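Local coordinates for DUF2235 domain-containing protein (Pseudomonas aeruginosa, PDB 4O5P) that is a type VI secretion phospholipase effector, Tle1, which probably hydrolyses membrane phospholipids of target cells with an alpha/beta-hydrolase catalytic domain, at residues V332-C337 with Y373-V378; L279-A284 with F344-I349; F8-T13 with A459-A464; H379-G384 with F400-I405; P468-I473 with V687-E692. All blocks are in the same frame, centred on the assembly; numbering follows the deposited sequence.

Contact 1 (V332-C337 with Y373-V378); sequences VHLVSC and YAYPGV
Leu334, Val335 and Ser336 pair in parallel with Tyr373, Ala374 and Tyr375, the short strand axes 4.8 Å apart at their closest and 31° apart in direction. Tyr373 N bonds to His333 O, Val335 N to Tyr373 O, Tyr375 N to Val335 O and, past the strand end, Cys337 N to Tyr375 O, each at 2.9 Å. On one face of the sheet the CD2 branch of Leu334 serves both tyrosines, reaching Tyr373 CB at 3.6 Å and Tyr375 CE1 at 3.7 Å. Leu334 and Tyr375 lie alongside each other and point the same way; Tyr375 OH is bonded to His409 ND1. On the face that carries Val335 and Ala374, Cys337 SG touches Ala374 CB at 3.5 Å. With OG anti to the backbone N (chi1 160°), the Ser336 hydroxyl donates to Gly377 O at 2.6 Å and also bonds Glu339 N. This buried OG thus clamps the strand end to the turn leading into His379, the probable catalytic histidine. Strand 331-336 runs between strands 270-280 and 370-375 in the central sheet of the hydrolase domain. Helix 403-416 covers the Leu334 face through Ala406, His409 and Met410, while Trp460 of helix 451-463 lies against Cys337 and Pro376.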
# COMPACT_ATOMS: atom_id res chain seq x y z
N VAL A 332 5.83 5.54 13.07
CA VAL A 332 4.49 5.27 13.57
C VAL A 332 3.69 4.53 12.48
O VAL A 332 3.58 5.03 11.37
CB VAL A 332 3.75 6.57 13.92
CG1 VAL A 332 2.28 6.27 14.21
CG2 VAL A 332 4.44 7.30 15.11
N HIS A 333 3.14 3.36 12.80
CA HIS A 333 2.36 2.59 11.82
C HIS A 333 0.94 2.35 12.35
O HIS A 333 0.75 1.65 13.32
CB HIS A 333 3.02 1.23 11.59
CG HIS A 333 2.45 0.46 10.43
ND1 HIS A 333 2.56 -0.91 10.33
CD2 HIS A 333 1.81 0.87 9.30
CE1 HIS A 333 2.02 -1.31 9.19
NE2 HIS A 333 1.55 -0.25 8.55
N LEU A 334 -0.04 2.92 11.67
CA LEU A 334 -1.43 2.77 12.02
C LEU A 334 -1.99 1.71 11.09
O LEU A 334 -1.88 1.85 9.87
CB LEU A 334 -2.14 4.11 11.80
CG LEU A 334 -1.51 5.30 12.52
CD1 LEU A 334 -2.35 6.54 12.34
CD2 LEU A 334 -1.28 5.00 14.02
N VAL A 335 -2.60 0.67 11.66
CA VAL A 335 -3.09 -0.47 10.88
C VAL A 335 -4.59 -0.72 11.04
O VAL A 335 -5.17 -0.42 12.08
CB VAL A 335 -2.30 -1.77 11.20
CG1 VAL A 335 -0.77 -1.49 11.16
CG2 VAL A 335 -2.67 -2.31 12.57
N SER A 336 -5.22 -1.26 9.99
CA SER A 336 -6.65 -1.61 9.99
C SER A 336 -6.89 -2.96 10.68
O SER A 336 -6.19 -3.93 10.38
CB SER A 336 -7.13 -1.68 8.53
OG SER A 336 -8.33 -2.43 8.39
N CYS A 337 -7.86 -3.03 11.58
CA CYS A 337 -8.23 -4.29 12.22
C CYS A 337 -9.23 -5.12 11.41
O CYS A 337 -9.32 -6.34 11.59
CB CYS A 337 -8.86 -4.02 13.59
SG CYS A 337 -7.71 -3.37 14.78
N TYR A 373 -0.16 1.01 15.97
CA TYR A 373 -1.47 1.19 16.60
C TYR A 373 -2.57 0.51 15.81
O TYR A 373 -2.64 0.66 14.58
CB TYR A 373 -1.80 2.68 16.72
CG TYR A 373 -1.04 3.40 17.80
CD1 TYR A 373 -1.38 3.25 19.14
CD2 TYR A 373 0.01 4.25 17.47
CE1 TYR A 373 -0.67 3.93 20.14
CE2 TYR A 373 0.70 4.93 18.45
CZ TYR A 373 0.36 4.76 19.78
OH TYR A 373 1.07 5.45 20.74
N ALA A 374 -3.42 -0.24 16.51
CA ALA A 374 -4.58 -0.89 15.89
C ALA A 374 -5.75 0.10 15.80
O ALA A 374 -6.09 0.73 16.80
CB ALA A 374 -5.00 -2.10 16.68
N TYR A 375 -6.34 0.21 14.61
CA TYR A 375 -7.44 1.13 14.29
C TYR A 375 -8.65 0.40 13.68
O TYR A 375 -8.50 -0.61 12.99
CB TYR A 375 -6.98 2.24 13.31
CG TYR A 375 -6.48 3.49 14.00
CD1 TYR A 375 -5.22 3.53 14.59
CD2 TYR A 375 -7.28 4.63 14.08
CE1 TYR A 375 -4.76 4.69 15.25
CE2 TYR A 375 -6.84 5.76 14.75
CZ TYR A 375 -5.58 5.79 15.32
OH TYR A 375 -5.16 6.93 15.96
N PRO A 376 -9.87 0.92 13.91
CA PRO A 376 -11.08 0.29 13.38
C PRO A 376 -11.27 0.66 11.92
O PRO A 376 -10.72 1.67 11.48
CB PRO A 376 -12.19 0.94 14.22
CG PRO A 376 -11.67 2.30 14.48
CD PRO A 376 -10.18 2.12 14.71
N GLY A 377 -12.04 -0.15 11.20
CA GLY A 377 -12.31 0.09 9.79
C GLY A 377 -11.49 -0.77 8.86
O GLY A 377 -10.63 -1.53 9.28
N VAL A 378 -11.78 -0.66 7.57
CA VAL A 378 -11.03 -1.41 6.59
C VAL A 378 -9.92 -0.52 6.04
O VAL A 378 -9.62 0.51 6.64
CB VAL A 378 -11.94 -1.97 5.50
CG1 VAL A 378 -12.98 -2.91 6.17
CG2 VAL A 378 -12.64 -0.84 4.78

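Contact 2 (L279-A284 with F344-I349); sequences LFDTVA and FPLDSI
Phe344 and Val283 meet where the CG2 branch of the valine touches ring atom CD2 of Phe344 at 4.1 Å, the two side chains crossing at a slant; the same ring also packs against the imidazole of His379. At Pro345 the carbonyl is the working group. Val283 CG2 lies 3.4 Å from Pro345 O, and a water donates to Pro345 O and, at 2.6 Å, to Asp347 OD1 while accepting from Ala284 N, so that a single water links three points of the two segments. Leu346 has CG anti to the backbone N (chi1 179°), and its CD1 branch ends 3.4 Å from Asp281 OD1, the two side chains crossing at about a right angle. That aspartate follows the end of strand 270-280, where alpha/beta hydrolases may carry the acid of their triad. Here it probably plays that part with Ser237 and His379: OD2 bonds His379 ND1 and pairs with Arg685, while OD1 takes the N-H of Ser336. Next along, Asp347 N makes the direct backbone bond of the contact, 2.9 Å to Thr282 O with an angle of 166° at the hydrogen, the donor standing 34° from the carbonyl plane. Asp347 CB leans on Thr282 CG2 at 3.8 Å, and its carbonyl receives Arg244 NH1. Beyond Ser348, Ile349 turns its CG2 branch to Leu279 CD1 at 4.2 Å, with Arg244 of helix 238-254 beside both residues.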
# COMPACT_ATOMS: atom_id res chain seq x y z
N LEU A 279 3.33 5.62 8.60
CA LEU A 279 2.75 4.62 7.71
C LEU A 279 1.30 4.25 8.07
O LEU A 279 0.96 4.04 9.23
CB LEU A 279 3.60 3.35 7.73
CG LEU A 279 5.10 3.52 7.62
CD1 LEU A 279 5.76 2.18 7.95
CD2 LEU A 279 5.48 4.00 6.23
N PHE A 280 0.46 4.19 7.04
CA PHE A 280 -0.92 3.75 7.22
C PHE A 280 -1.05 2.39 6.54
O PHE A 280 -0.90 2.31 5.31
CB PHE A 280 -1.88 4.72 6.51
CG PHE A 280 -1.90 6.12 7.06
CD1 PHE A 280 -2.81 6.48 8.06
CD2 PHE A 280 -1.05 7.10 6.55
CE1 PHE A 280 -2.86 7.77 8.55
CE2 PHE A 280 -1.10 8.40 7.04
CZ PHE A 280 -2.00 8.74 8.04
N ASP A 281 -1.27 1.34 7.34
CA ASP A 281 -1.70 0.01 6.82
C ASP A 281 -0.90 -0.47 5.63
O ASP A 281 -1.43 -0.52 4.52
CB ASP A 281 -3.19 0.05 6.45
CG ASP A 281 -3.88 -1.28 6.61
OD1 ASP A 281 -3.73 -1.89 7.69
OD2 ASP A 281 -4.58 -1.73 5.68
N THR A 282 0.37 -0.83 5.85
CA THR A 282 1.28 -1.25 4.79
C THR A 282 0.78 -2.48 4.03
O THR A 282 0.49 -3.51 4.65
CB THR A 282 2.64 -1.64 5.36
OG1 THR A 282 3.17 -0.55 6.11
CG2 THR A 282 3.61 -2.04 4.25
N VAL A 283 0.71 -2.38 2.70
CA VAL A 283 0.38 -3.53 1.85
C VAL A 283 1.41 -3.63 0.75
O VAL A 283 1.58 -2.70 -0.01
CB VAL A 283 -1.01 -3.39 1.21
CG1 VAL A 283 -1.23 -4.51 0.18
CG2 VAL A 283 -2.10 -3.40 2.29
N ALA A 284 2.12 -4.76 0.68
CA ALA A 284 3.28 -4.86 -0.20
C ALA A 284 3.03 -5.84 -1.33
O ALA A 284 3.96 -6.21 -2.07
CB ALA A 284 4.51 -5.29 0.60
N PHE A 344 -5.13 -7.62 -0.07
CA PHE A 344 -4.58 -6.59 0.81
C PHE A 344 -3.96 -7.12 2.12
O PHE A 344 -4.36 -6.70 3.21
CB PHE A 344 -5.64 -5.51 1.09
CG PHE A 344 -5.90 -4.62 -0.09
CD1 PHE A 344 -6.66 -5.06 -1.17
CD2 PHE A 344 -5.38 -3.34 -0.13
CE1 PHE A 344 -6.88 -4.25 -2.26
CE2 PHE A 344 -5.60 -2.51 -1.22
CZ PHE A 344 -6.34 -2.97 -2.29
N PRO A 345 -2.95 -8.01 2.01
CA PRO A 345 -2.30 -8.46 3.24
C PRO A 345 -1.50 -7.34 3.91
O PRO A 345 -0.97 -6.43 3.24
CB PRO A 345 -1.37 -9.58 2.77
CG PRO A 345 -1.10 -9.27 1.31
CD PRO A 345 -2.37 -8.64 0.81
N LEU A 346 -1.43 -7.40 5.23
CA LEU A 346 -0.75 -6.39 5.99
C LEU A 346 0.73 -6.77 6.17
O LEU A 346 1.07 -7.94 6.33
CB LEU A 346 -1.42 -6.24 7.37
CG LEU A 346 -0.83 -5.22 8.33
CD1 LEU A 346 -0.92 -3.79 7.77
CD2 LEU A 346 -1.54 -5.31 9.68
N ASP A 347 1.60 -5.78 6.09
CA ASP A 347 2.94 -5.96 6.63
C ASP A 347 3.06 -5.18 7.94
O ASP A 347 3.14 -3.95 7.94
CB ASP A 347 4.03 -5.52 5.64
CG ASP A 347 4.66 -6.70 4.92
OD1 ASP A 347 4.10 -7.11 3.88
OD2 ASP A 347 5.71 -7.21 5.37
N SER A 348 3.09 -5.91 9.04
CA SER A 348 3.39 -5.29 10.33
C SER A 348 4.84 -4.79 10.34
O SER A 348 5.67 -5.23 9.56
CB SER A 348 3.18 -6.32 11.44
OG SER A 348 3.54 -5.80 12.71
N ILE A 349 5.16 -3.85 11.22
CA ILE A 349 6.55 -3.42 11.38
C ILE A 349 7.23 -4.20 12.50
O ILE A 349 8.36 -3.87 12.89
CB ILE A 349 6.66 -1.93 11.69
CG1 ILE A 349 5.85 -1.58 12.94
CG2 ILE A 349 6.23 -1.09 10.49
CD1 ILE A 349 6.23 -0.24 13.53
O HOH W 1 1.80 -6.70 2.68

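Contact 3 (F8-T13 with A459-A464); sequences FHIAPT and AWQAQA
Gln461 and Ala11 form the direct polar link: Gln461 NE2 donates to Ala11 O at 2.9 Å, nearly along the C=O axis though 18° out of the amide plane. Gln461 CG, anti to the backbone N, lies 3.1 Å from Ala11 O; the bend at chi2 (-80°) then swings the amide so that NE2 reaches the same carbonyl. The other end of the amide works through water: Gln461 OE1 accepts a bond of 2.6 Å from a water that in turn accepts from Thr13 OG1. With both its oxygen and its nitrogen engaged, the amide is fixed in rotation. The apolar part centres on Ile10, whose CG2 branch touches Ala464 CB at 3.7 Å and Trp460 CZ3 at 4.0 Å, approaching the indole obliquely. Ala11 CB comes instead at the edge of that indole, near its plane. Trp460 is itself held at NE1 by Glu476. Strand 7-10, which pairs in parallel with strand 370-375 of the central sheet, thereby meets the end of helix 451-463; Val472 of helix 469-487 also packs on Ile10, and Leu651 and Leu654 of helix 649-657 lie against Trp460.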
# COMPACT_ATOMS: atom_id res chain seq x y z
N PHE A 8 3.32 -2.48 20.31
CA PHE A 8 2.01 -2.51 19.69
C PHE A 8 0.91 -2.14 20.68
O PHE A 8 0.90 -2.63 21.81
CB PHE A 8 1.76 -3.88 19.11
CG PHE A 8 0.37 -4.07 18.57
CD1 PHE A 8 0.02 -3.58 17.34
CD2 PHE A 8 -0.59 -4.74 19.32
CE1 PHE A 8 -1.27 -3.77 16.83
CE2 PHE A 8 -1.88 -4.92 18.83
CZ PHE A 8 -2.21 -4.43 17.59
N HIS A 9 -0.00 -1.25 20.27
CA HIS A 9 -1.11 -0.84 21.14
C HIS A 9 -2.40 -0.66 20.36
O HIS A 9 -2.38 -0.59 19.12
CB HIS A 9 -0.79 0.48 21.85
CG HIS A 9 0.50 0.46 22.59
ND1 HIS A 9 0.61 0.06 23.90
CD2 HIS A 9 1.75 0.80 22.20
CE1 HIS A 9 1.87 0.14 24.29
NE2 HIS A 9 2.58 0.60 23.27
N ILE A 10 -3.52 -0.61 21.08
CA ILE A 10 -4.79 -0.17 20.50
C ILE A 10 -4.61 1.32 20.25
O ILE A 10 -3.84 1.98 20.97
CB ILE A 10 -5.96 -0.39 21.50
CG1 ILE A 10 -6.15 -1.87 21.78
CG2 ILE A 10 -7.28 0.13 20.94
CD1 ILE A 10 -6.42 -2.68 20.51
N ALA A 11 -5.30 1.86 19.24
CA ALA A 11 -5.37 3.30 19.03
C ALA A 11 -5.62 4.03 20.35
O ALA A 11 -6.36 3.54 21.19
CB ALA A 11 -6.47 3.64 18.06
N PRO A 12 -4.99 5.20 20.53
CA PRO A 12 -5.30 6.00 21.72
C PRO A 12 -6.69 6.59 21.60
O PRO A 12 -7.23 6.64 20.49
CB PRO A 12 -4.24 7.11 21.69
CG PRO A 12 -3.85 7.23 20.24
CD PRO A 12 -3.94 5.82 19.70
N THR A 13 -7.27 7.00 22.72
CA THR A 13 -8.58 7.64 22.71
C THR A 13 -8.43 8.94 21.94
O THR A 13 -7.33 9.50 21.89
CB THR A 13 -9.04 7.93 24.15
OG1 THR A 13 -10.39 8.40 24.15
CG2 THR A 13 -8.13 8.97 24.81
N ALA A 459 -15.93 4.83 21.42
CA ALA A 459 -16.63 3.64 21.90
C ALA A 459 -15.89 2.39 21.43
O ALA A 459 -15.65 1.43 22.20
CB ALA A 459 -18.07 3.62 21.42
N TRP A 460 -15.50 2.41 20.15
CA TRP A 460 -14.65 1.34 19.67
C TRP A 460 -13.35 1.24 20.48
O TRP A 460 -12.97 0.16 20.94
CB TRP A 460 -14.32 1.53 18.19
CG TRP A 460 -13.49 0.40 17.69
CD1 TRP A 460 -13.93 -0.81 17.22
CD2 TRP A 460 -12.06 0.33 17.68
NE1 TRP A 460 -12.87 -1.60 16.88
CE2 TRP A 460 -11.70 -0.92 17.16
CE3 TRP A 460 -11.05 1.23 18.04
CZ2 TRP A 460 -10.37 -1.32 16.99
CZ3 TRP A 460 -9.72 0.84 17.89
CH2 TRP A 460 -9.40 -0.43 17.36
N GLN A 461 -12.68 2.36 20.68
CA GLN A 461 -11.38 2.35 21.33
C GLN A 461 -11.48 1.75 22.72
O GLN A 461 -10.61 0.99 23.15
CB GLN A 461 -10.82 3.76 21.40
CG GLN A 461 -9.35 3.83 21.76
CD GLN A 461 -9.08 3.68 23.24
OE1 GLN A 461 -9.93 4.02 24.08
NE2 GLN A 461 -7.90 3.18 23.58
N ALA A 462 -12.57 2.10 23.41
CA ALA A 462 -12.79 1.64 24.77
C ALA A 462 -13.15 0.16 24.88
O ALA A 462 -12.81 -0.47 25.89
CB ALA A 462 -13.84 2.53 25.47
N GLN A 463 -13.84 -0.41 23.89
CA GLN A 463 -14.15 -1.85 23.98
C GLN A 463 -13.00 -2.74 23.53
O GLN A 463 -12.98 -3.95 23.81
CB GLN A 463 -15.39 -2.22 23.16
CG GLN A 463 -15.25 -1.96 21.65
CD GLN A 463 -14.58 -3.10 20.89
OE1 GLN A 463 -14.80 -4.28 21.18
NE2 GLN A 463 -13.76 -2.73 19.90
N ALA A 464 -12.06 -2.16 22.80
CA ALA A 464 -10.98 -2.94 22.23
C ALA A 464 -10.08 -3.45 23.34
O ALA A 464 -9.84 -2.74 24.33
CB ALA A 464 -10.20 -2.10 21.23
O HOH W 2 -11.77 5.78 24.32

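Contact 4 (H379-G384 with F400-I405); sequences HSDVGG and FLLSQI
Ser403 faces the short helix 379-383 at close quarters, its CA already 3.2 Å from Asp381 O in a CA-H...O contact. One step out, Ser403 CB is wedged between Asp381 O and Gly384 CA, 3.5 Å from each; Gly384, just past the helix, has positive phi, and its bare CA lies against the serine. At the tip, chi1 of 51° sets OG between the backbone N and the carbonyl carbon, near Gly384 CA, where OG accepts a bond of 2.7 Å from a water. That water donates its other hydrogen to Ser380 O, bridging the two segments. A second water accepts from Ser403 N and donates to Asp381 OD1 at 2.8 Å. The aspartate is further pinned by Val378 N at OD2 and His660 ND1 at OD1. Beside this water-bridged patch, the CD2 branch of Leu402 lies across Asp381 CB at 4.0 Å, the side chains roughly perpendicular. The short helix 379-383 carries the probable catalytic His379, follows strand 370-375 and lays Val382 on Leu334, Ser336 and Tyr375. Across from it lies helix 403-416, and Asn91 ties the two together by bonding Gly383 through its backbone and Ser403 O through its side chain.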
# COMPACT_ATOMS: atom_id res chain seq x y z
N HIS A 379 -9.31 -0.92 4.92
CA HIS A 379 -8.02 -0.36 4.47
C HIS A 379 -8.04 1.19 4.41
O HIS A 379 -7.23 1.88 5.06
CB HIS A 379 -7.69 -0.99 3.11
CG HIS A 379 -6.34 -0.65 2.56
ND1 HIS A 379 -5.19 -0.69 3.32
CD2 HIS A 379 -5.94 -0.35 1.30
CE1 HIS A 379 -4.15 -0.39 2.57
NE2 HIS A 379 -4.58 -0.17 1.34
N SER A 380 -9.00 1.73 3.66
CA SER A 380 -9.08 3.18 3.46
C SER A 380 -9.79 3.92 4.60
O SER A 380 -9.83 5.17 4.60
CB SER A 380 -9.71 3.49 2.11
OG SER A 380 -8.80 3.14 1.09
N ASP A 381 -10.33 3.17 5.55
CA ASP A 381 -10.79 3.74 6.82
C ASP A 381 -9.60 4.15 7.68
O ASP A 381 -9.75 4.92 8.64
CB ASP A 381 -11.64 2.74 7.59
CG ASP A 381 -13.03 2.58 6.99
OD1 ASP A 381 -13.54 3.59 6.45
OD2 ASP A 381 -13.58 1.45 7.07
N VAL A 382 -8.42 3.65 7.35
CA VAL A 382 -7.22 4.04 8.09
C VAL A 382 -6.36 4.97 7.24
O VAL A 382 -5.87 6.01 7.73
CB VAL A 382 -6.40 2.81 8.48
CG1 VAL A 382 -5.12 3.23 9.20
CG2 VAL A 382 -7.24 1.87 9.35
N GLY A 383 -6.18 4.61 5.97
CA GLY A 383 -5.41 5.49 5.10
C GLY A 383 -6.12 6.70 4.51
O GLY A 383 -5.47 7.61 3.98
N GLY A 384 -7.44 6.73 4.58
CA GLY A 384 -8.19 7.77 3.89
C GLY A 384 -8.46 7.32 2.46
O GLY A 384 -7.84 6.37 1.97
N PHE A 400 -17.11 13.41 9.22
CA PHE A 400 -17.70 12.18 9.77
C PHE A 400 -16.98 10.93 9.27
O PHE A 400 -17.34 9.80 9.62
CB PHE A 400 -19.19 12.09 9.43
CG PHE A 400 -20.01 13.20 10.02
CD1 PHE A 400 -20.40 13.17 11.35
CD2 PHE A 400 -20.39 14.29 9.23
CE1 PHE A 400 -21.15 14.21 11.90
CE2 PHE A 400 -21.15 15.32 9.77
CZ PHE A 400 -21.53 15.28 11.11
N LEU A 401 -15.95 11.16 8.46
CA LEU A 401 -15.20 10.09 7.82
C LEU A 401 -14.24 9.48 8.84
O LEU A 401 -13.43 10.20 9.44
CB LEU A 401 -14.43 10.69 6.64
CG LEU A 401 -14.26 10.07 5.25
CD1 LEU A 401 -15.49 9.33 4.75
CD2 LEU A 401 -13.85 11.15 4.24
N LEU A 402 -14.32 8.16 9.03
CA LEU A 402 -13.55 7.50 10.07
C LEU A 402 -12.04 7.80 9.97
O LEU A 402 -11.35 8.06 10.98
CB LEU A 402 -13.84 5.99 10.03
CG LEU A 402 -13.17 5.08 11.06
CD1 LEU A 402 -13.37 5.59 12.48
CD2 LEU A 402 -13.73 3.66 10.93
N SER A 403 -11.54 7.82 8.74
CA SER A 403 -10.13 8.05 8.48
C SER A 403 -9.59 9.38 9.02
O SER A 403 -8.38 9.59 9.05
CB SER A 403 -9.86 7.95 6.99
OG SER A 403 -10.75 8.78 6.28
N GLN A 404 -10.48 10.28 9.41
CA GLN A 404 -10.05 11.55 9.99
C GLN A 404 -9.38 11.41 11.35
O GLN A 404 -8.65 12.31 11.77
CB GLN A 404 -11.23 12.54 10.07
CG GLN A 404 -11.81 12.94 8.70
CD GLN A 404 -10.87 13.82 7.89
OE1 GLN A 404 -10.32 13.41 6.85
NE2 GLN A 404 -10.68 15.05 8.34
N ILE A 405 -9.61 10.29 12.04
CA ILE A 405 -8.99 10.14 13.38
C ILE A 405 -7.52 9.79 13.21
O ILE A 405 -6.62 10.51 13.69
CB ILE A 405 -9.71 9.07 14.25
CG1 ILE A 405 -11.21 9.33 14.33
CG2 ILE A 405 -9.12 9.01 15.66
CD1 ILE A 405 -11.58 10.65 14.98
O HOH W 3 -11.64 7.39 4.16
O HOH W 4 -13.22 6.35 6.45

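Contact 5 (P468-I473 with V687-E692); sequences PLEEVI and VHFDNE
Leu469, Glu470 and Ile473, from the start of helix 469-487, pack onto Val687 and Phe689 of a short strand. Leu469 holds CG anti to its backbone N and turns the CD2 branch to the strand, where it touches Phe689 CE2 at 4.1 Å and Val687 CG1 at 4.2 Å. Ile473, one helical turn later, stretches fully (chi2 -177°), which carries its CD1 end to Val687 CG2 at 3.6 Å. The two methyls of Val687 thus have separate duties: CG2 meets the isoleucine, while CG1 meets Leu469 and also sits 3.6 Å above one face of the Phe689 ring, toward its rim. Glu470 behaves differently. A bend at chi2 (94°) brings the carboxylate to the far end of the ring, Glu470 OE2 lying 3.4 Å from Phe689 CZ. The two side chains come from opposite directions, with carboxylate and ring planes 27° apart. Arg350 helps to hold the acid, through a salt bridge with Glu470 OE2 and a cation-pi contact with Phe689, making one cluster of acid, base and ring. No direct polar bond joins helix and strand themselves; the joint is made by packing. Phe689 also opens a type II' beta turn, with Asp690 at positive phi, closed by Glu692 N to Phe689 O at 3.0 Å, with Phe689 N returning a bond to Glu692 O. This two-residue turn is characteristic of a tight beta-hairpin, here strands 687-689 and 692-693 continuing a small mixed sheet from strand 346-353, with helix 469-487 packed against it.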
# COMPACT_ATOMS: atom_id res chain seq x y z
N PRO A 468 -1.29 -8.88 21.43
CA PRO A 468 -0.48 -8.77 20.21
C PRO A 468 -1.39 -8.63 19.00
O PRO A 468 -2.60 -8.90 19.08
CB PRO A 468 0.25 -10.13 20.15
CG PRO A 468 -0.66 -11.09 20.93
CD PRO A 468 -1.22 -10.23 22.04
N LEU A 469 -0.83 -8.22 17.87
CA LEU A 469 -1.66 -7.98 16.70
C LEU A 469 -2.55 -9.16 16.30
O LEU A 469 -3.71 -8.96 15.91
CB LEU A 469 -0.79 -7.54 15.53
CG LEU A 469 -1.49 -7.16 14.23
CD1 LEU A 469 -2.63 -6.17 14.50
CD2 LEU A 469 -0.45 -6.52 13.31
N GLU A 470 -2.03 -10.38 16.43
CA GLU A 470 -2.83 -11.56 16.08
C GLU A 470 -4.14 -11.65 16.87
O GLU A 470 -5.21 -11.89 16.30
CB GLU A 470 -2.00 -12.84 16.29
CG GLU A 470 -0.82 -12.99 15.34
CD GLU A 470 0.49 -12.46 15.89
OE1 GLU A 470 0.48 -11.49 16.69
OE2 GLU A 470 1.56 -13.02 15.52
N GLU A 471 -4.07 -11.44 18.17
CA GLU A 471 -5.26 -11.55 19.00
C GLU A 471 -6.22 -10.41 18.76
O GLU A 471 -7.45 -10.60 18.85
CB GLU A 471 -4.87 -11.58 20.48
CG GLU A 471 -4.14 -12.85 20.87
CD GLU A 471 -5.00 -14.09 20.75
OE1 GLU A 471 -6.26 -14.00 20.77
OE2 GLU A 471 -4.43 -15.19 20.62
N VAL A 472 -5.68 -9.22 18.47
CA VAL A 472 -6.52 -8.07 18.19
C VAL A 472 -7.27 -8.33 16.89
O VAL A 472 -8.45 -8.00 16.77
CB VAL A 472 -5.70 -6.74 18.14
CG1 VAL A 472 -6.50 -5.63 17.50
CG2 VAL A 472 -5.29 -6.30 19.55
N ILE A 473 -6.60 -8.94 15.93
CA ILE A 473 -7.24 -9.28 14.66
C ILE A 473 -8.32 -10.35 14.85
O ILE A 473 -9.41 -10.24 14.27
CB ILE A 473 -6.21 -9.68 13.58
CG1 ILE A 473 -5.40 -8.46 13.17
CG2 ILE A 473 -6.90 -10.31 12.35
CD1 ILE A 473 -4.42 -8.75 12.08
N VAL A 687 -1.07 -11.50 7.51
CA VAL A 687 -0.17 -10.51 8.07
C VAL A 687 1.26 -11.04 8.04
O VAL A 687 1.51 -12.16 8.49
CB VAL A 687 -0.53 -10.15 9.53
CG1 VAL A 687 0.40 -9.03 10.05
CG2 VAL A 687 -1.96 -9.72 9.65
N HIS A 688 2.17 -10.25 7.50
CA HIS A 688 3.59 -10.57 7.54
C HIS A 688 4.27 -9.80 8.66
O HIS A 688 3.99 -8.62 8.87
CB HIS A 688 4.27 -10.20 6.22
CG HIS A 688 3.79 -11.00 5.05
ND1 HIS A 688 2.64 -10.69 4.35
CD2 HIS A 688 4.29 -12.12 4.47
CE1 HIS A 688 2.46 -11.58 3.39
NE2 HIS A 688 3.45 -12.46 3.44
N PHE A 689 5.17 -10.47 9.38
CA PHE A 689 6.03 -9.77 10.33
C PHE A 689 7.44 -10.07 9.87
O PHE A 689 8.06 -11.05 10.31
CB PHE A 689 5.82 -10.25 11.77
CG PHE A 689 4.39 -10.40 12.19
CD1 PHE A 689 3.69 -11.58 11.95
CD2 PHE A 689 3.74 -9.38 12.87
CE1 PHE A 689 2.37 -11.72 12.36
CE2 PHE A 689 2.42 -9.51 13.28
CZ PHE A 689 1.74 -10.67 13.02
N ASP A 690 7.94 -9.25 8.94
CA ASP A 690 9.21 -9.52 8.28
C ASP A 690 9.17 -10.87 7.56
O ASP A 690 8.42 -11.04 6.61
CB ASP A 690 10.37 -9.43 9.27
CG ASP A 690 11.74 -9.53 8.60
OD1 ASP A 690 11.84 -9.49 7.34
OD2 ASP A 690 12.73 -9.64 9.35
N ASN A 691 9.97 -11.84 8.01
CA ASN A 691 10.01 -13.13 7.34
C ASN A 691 8.88 -14.05 7.78
O ASN A 691 8.61 -15.05 7.13
CB ASN A 691 11.36 -13.83 7.58
CG ASN A 691 11.61 -14.12 9.05
OD1 ASN A 691 11.35 -13.28 9.91
ND2 ASN A 691 12.12 -15.32 9.35
N GLU A 692 8.22 -13.70 8.88
CA GLU A 692 7.18 -14.57 9.45
C GLU A 692 5.78 -14.12 9.02
O GLU A 692 5.59 -12.98 8.59
CB GLU A 692 7.27 -14.57 10.98
CG GLU A 692 8.67 -14.88 11.52
CD GLU A 692 8.70 -14.99 13.03
OE1 GLU A 692 8.26 -14.05 13.73
OE2 GLU A 692 9.17 -16.04 13.52

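From the N terminus, the first segment of contact 3 opens the longest loop of the five, closed at 459-464, and contacts 1, 2 and 4 all lie within it. Contact 2 opens at 279-284; before it closes at 344-349, contact 1 has opened at 332-337, so these two cross. Contact 1 closes at 373-378, and contact 4 follows directly, closing a short loop to 400-405. Contact 5 opens just after contact 3 closes and spans the chain to 687-692. Contacts 1, 2 and 3 share the central sheet; contacts 2 and 4 meet where Asp281 bonds His379, and contact 5 packs helix 469-487 on strand 687-689, which pairs with strand 346-353 of contact 2.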